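Local coordinates for alkyl hydroperoxide reductase/ Thiol specific antioxidant/ Mal allergen (Burkholderia ambifaria, PDB 5ENU), which probably reduces hydrogen peroxide and alkyl hydroperoxides through a cysteine thiol, as peroxiredoxins of the AhpC/TSA family do, at residues A[10-18]-A[130-141]. Numbering follows the deposited sequence.
Sequences SVEVDRQVP and FLIDADGVLRQA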
# COMPACT_ATOMS: atom_id res chain seq x y z
N SER A 10 -2.77 -10.27 -12.83
CA SER A 10 -3.08 -9.13 -11.97
C SER A 10 -3.87 -9.61 -10.75
O SER A 10 -4.47 -10.69 -10.76
CB SER A 10 -3.91 -8.11 -12.75
OG SER A 10 -3.99 -6.89 -12.06
N VAL A 11 -3.88 -8.80 -9.69
CA VAL A 11 -4.53 -9.25 -8.46
C VAL A 11 -6.05 -9.23 -8.62
O VAL A 11 -6.62 -8.37 -9.30
CB VAL A 11 -4.10 -8.41 -7.25
CG1 VAL A 11 -2.57 -8.38 -7.12
CG2 VAL A 11 -4.69 -6.98 -7.29
N GLU A 12 -6.70 -10.20 -7.98
CA GLU A 12 -8.16 -10.29 -7.91
C GLU A 12 -8.58 -10.77 -6.53
O GLU A 12 -7.94 -11.65 -5.94
CB GLU A 12 -8.72 -11.29 -8.93
CG GLU A 12 -8.53 -10.89 -10.39
CD GLU A 12 -9.27 -9.60 -10.77
OE1 GLU A 12 -10.28 -9.25 -10.12
OE2 GLU A 12 -8.83 -8.95 -11.74
N VAL A 13 -9.68 -10.20 -6.02
CA VAL A 13 -10.24 -10.67 -4.76
C VAL A 13 -10.57 -12.15 -4.87
O VAL A 13 -11.07 -12.62 -5.89
CB VAL A 13 -11.47 -9.82 -4.39
CG1 VAL A 13 -12.17 -10.38 -3.15
CG2 VAL A 13 -11.05 -8.38 -4.12
N ASP A 14 -10.27 -12.89 -3.80
CA ASP A 14 -10.47 -14.33 -3.63
C ASP A 14 -9.34 -15.15 -4.25
O ASP A 14 -9.41 -16.40 -4.21
CB ASP A 14 -11.81 -14.86 -4.18
CG ASP A 14 -13.03 -14.33 -3.44
OD1 ASP A 14 -12.88 -13.77 -2.33
OD2 ASP A 14 -14.16 -14.51 -3.97
N ARG A 15 -8.32 -14.52 -4.82
CA ARG A 15 -7.26 -15.25 -5.51
C ARG A 15 -5.91 -14.92 -4.86
O ARG A 15 -5.72 -13.84 -4.28
CB ARG A 15 -7.21 -14.89 -7.01
CG ARG A 15 -8.55 -14.91 -7.73
CD ARG A 15 -9.16 -16.28 -7.87
NE ARG A 15 -10.36 -16.14 -8.70
CZ ARG A 15 -11.59 -16.46 -8.34
NH1 ARG A 15 -11.83 -17.01 -7.18
NH2 ARG A 15 -12.59 -16.25 -9.17
N GLN A 16 -4.98 -15.87 -5.00
CA GLN A 16 -3.62 -15.68 -4.51
C GLN A 16 -3.01 -14.42 -5.09
O GLN A 16 -3.16 -14.12 -6.28
CB GLN A 16 -2.78 -16.89 -4.93
CG GLN A 16 -1.52 -17.04 -4.11
CD GLN A 16 -1.81 -17.58 -2.73
OE1 GLN A 16 -2.71 -18.39 -2.57
NE2 GLN A 16 -1.05 -17.14 -1.74
N VAL A 17 -2.31 -13.65 -4.26
CA VAL A 17 -1.51 -12.54 -4.79
C VAL A 17 -0.17 -13.09 -5.29
O VAL A 17 0.53 -13.79 -4.54
CB VAL A 17 -1.29 -11.48 -3.71
CG1 VAL A 17 -0.39 -10.36 -4.24
CG2 VAL A 17 -2.64 -10.92 -3.25
N PRO A 18 0.23 -12.80 -6.53
CA PRO A 18 1.56 -13.23 -6.99
C PRO A 18 2.68 -12.70 -6.11
O PRO A 18 2.63 -11.57 -5.62
CB PRO A 18 1.63 -12.63 -8.40
CG PRO A 18 0.16 -12.56 -8.86
CD PRO A 18 -0.53 -12.11 -7.59
N PHE A 130 -5.26 -2.63 -0.21
CA PHE A 130 -5.48 -4.05 -0.40
C PHE A 130 -5.23 -4.77 0.91
O PHE A 130 -4.21 -4.53 1.56
CB PHE A 130 -4.54 -4.55 -1.49
CG PHE A 130 -4.76 -3.85 -2.80
CD1 PHE A 130 -5.74 -4.32 -3.69
CD2 PHE A 130 -4.07 -2.68 -3.11
CE1 PHE A 130 -5.98 -3.64 -4.88
CE2 PHE A 130 -4.33 -2.01 -4.30
CZ PHE A 130 -5.28 -2.50 -5.19
N LEU A 131 -6.18 -5.59 1.32
CA LEU A 131 -6.07 -6.41 2.52
C LEU A 131 -5.81 -7.84 2.07
O LEU A 131 -6.67 -8.47 1.43
CB LEU A 131 -7.33 -6.32 3.38
CG LEU A 131 -7.41 -7.27 4.56
CD1 LEU A 131 -6.18 -7.13 5.45
CD2 LEU A 131 -8.67 -7.02 5.37
N ILE A 132 -4.62 -8.34 2.40
CA ILE A 132 -4.17 -9.67 2.03
C ILE A 132 -4.08 -10.47 3.33
O ILE A 132 -3.53 -9.97 4.32
CB ILE A 132 -2.80 -9.58 1.32
CG1 ILE A 132 -2.92 -8.75 0.03
CG2 ILE A 132 -2.23 -10.97 1.06
CD1 ILE A 132 -1.59 -8.27 -0.50
N ASP A 133 -4.62 -11.68 3.34
CA ASP A 133 -4.64 -12.45 4.59
C ASP A 133 -3.32 -13.19 4.82
O ASP A 133 -2.37 -13.11 4.03
CB ASP A 133 -5.88 -13.34 4.70
CG ASP A 133 -5.89 -14.50 3.72
OD1 ASP A 133 -4.85 -14.84 3.10
OD2 ASP A 133 -6.98 -15.14 3.62
N ALA A 134 -3.25 -13.90 5.96
CA ALA A 134 -2.05 -14.64 6.33
C ALA A 134 -1.71 -15.73 5.34
O ALA A 134 -0.57 -16.23 5.35
CB ALA A 134 -2.23 -15.23 7.73
N ASP A 135 -2.67 -16.15 4.51
CA ASP A 135 -2.46 -17.18 3.50
C ASP A 135 -2.01 -16.59 2.16
O ASP A 135 -1.76 -17.35 1.21
CB ASP A 135 -3.75 -18.01 3.31
CG ASP A 135 -4.22 -18.69 4.57
OD1 ASP A 135 -3.39 -19.27 5.30
OD2 ASP A 135 -5.45 -18.67 4.82
N GLY A 136 -1.89 -15.26 2.06
CA GLY A 136 -1.48 -14.64 0.81
C GLY A 136 -2.59 -14.39 -0.18
O GLY A 136 -2.29 -14.06 -1.35
N VAL A 137 -3.85 -14.46 0.24
CA VAL A 137 -4.99 -14.26 -0.65
C VAL A 137 -5.52 -12.85 -0.50
O VAL A 137 -5.59 -12.31 0.62
CB VAL A 137 -6.06 -15.32 -0.35
CG1 VAL A 137 -7.39 -15.00 -1.04
CG2 VAL A 137 -5.55 -16.69 -0.76
N LEU A 138 -5.87 -12.22 -1.62
CA LEU A 138 -6.47 -10.88 -1.57
C LEU A 138 -7.91 -11.00 -1.08
O LEU A 138 -8.74 -11.65 -1.73
CB LEU A 138 -6.43 -10.22 -2.94
CG LEU A 138 -7.04 -8.81 -2.97
CD1 LEU A 138 -6.33 -7.87 -2.00
CD2 LEU A 138 -7.05 -8.20 -4.40
N ARG A 139 -8.21 -10.36 0.05
CA ARG A 139 -9.52 -10.48 0.68
C ARG A 139 -10.41 -9.28 0.40
O ARG A 139 -11.63 -9.43 0.33
CB ARG A 139 -9.38 -10.66 2.20
CG ARG A 139 -8.58 -11.89 2.61
CD ARG A 139 -9.24 -13.19 2.19
NE ARG A 139 -10.52 -13.34 2.86
CZ ARG A 139 -10.69 -13.94 4.04
NH1 ARG A 139 -9.64 -14.48 4.69
NH2 ARG A 139 -11.90 -14.00 4.59
N GLN A 140 -9.82 -8.10 0.23
CA GLN A 140 -10.63 -6.92 -0.01
C GLN A 140 -9.76 -5.87 -0.70
O GLN A 140 -8.56 -5.75 -0.40
CB GLN A 140 -11.20 -6.39 1.30
CG GLN A 140 -12.14 -5.23 1.12
CD GLN A 140 -13.03 -4.99 2.33
OE1 GLN A 140 -12.92 -5.68 3.37
NE2 GLN A 140 -13.90 -3.99 2.23
N ALA A 141 -10.38 -5.12 -1.61
CA ALA A 141 -9.75 -4.00 -2.28
C ALA A 141 -10.61 -2.77 -2.08
O ALA A 141 -11.85 -2.85 -2.05
CB ALA A 141 -9.63 -4.26 -3.79
O HOH W 1 -2.63 -19.59 -0.16
O HOH W 2 0.39 -14.72 -1.98
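L138 pushes its CD2 methyl into the hollow of the bend that 10-18 makes around it. CG stands anti to the backbone N (chi1 180°), which carries the branch into this bend. L138 CD2 lies 3.7 Å from V13 N and 3.9 Å from V11 CG2. V13 CG2 closes in L138 CD2 at 4.0 Å; V11 and V13 each cross the leucine at about a right angle. Across L138 from V13, V17 CG2 sits in the notch formed by L138 CB and I132 CG1, 3.9 Å from each. F109, from helix 104-109, packs on V11 and V17.

One wall of the hollow is the type II turn E12 to R15, set against the edge of strand 138-143. This strand pairs with 120-132 in the mixed sheet of the thioredoxin-like fold. Backbone bonds D14 N to L138 O and L138 N to R15 O fix the turn there. V17 N to G136 O, at 176°, continues the seam, with Q16 and V137 forming a single bridge.

Q16 has two modelled conformers, so its side-chain links are less certain. In one, the chain bends at chi2 (75°) and turns its amide alongside the D135-G136 end of the type I turn D133 to G136. Q16 NE2 then donates to D135 O (3.0 Å), on a lone pair in the carbonyl plane. Water 1 joins OE1 to D135 O. V137 CG1 lies against the backbone of D14 and R15.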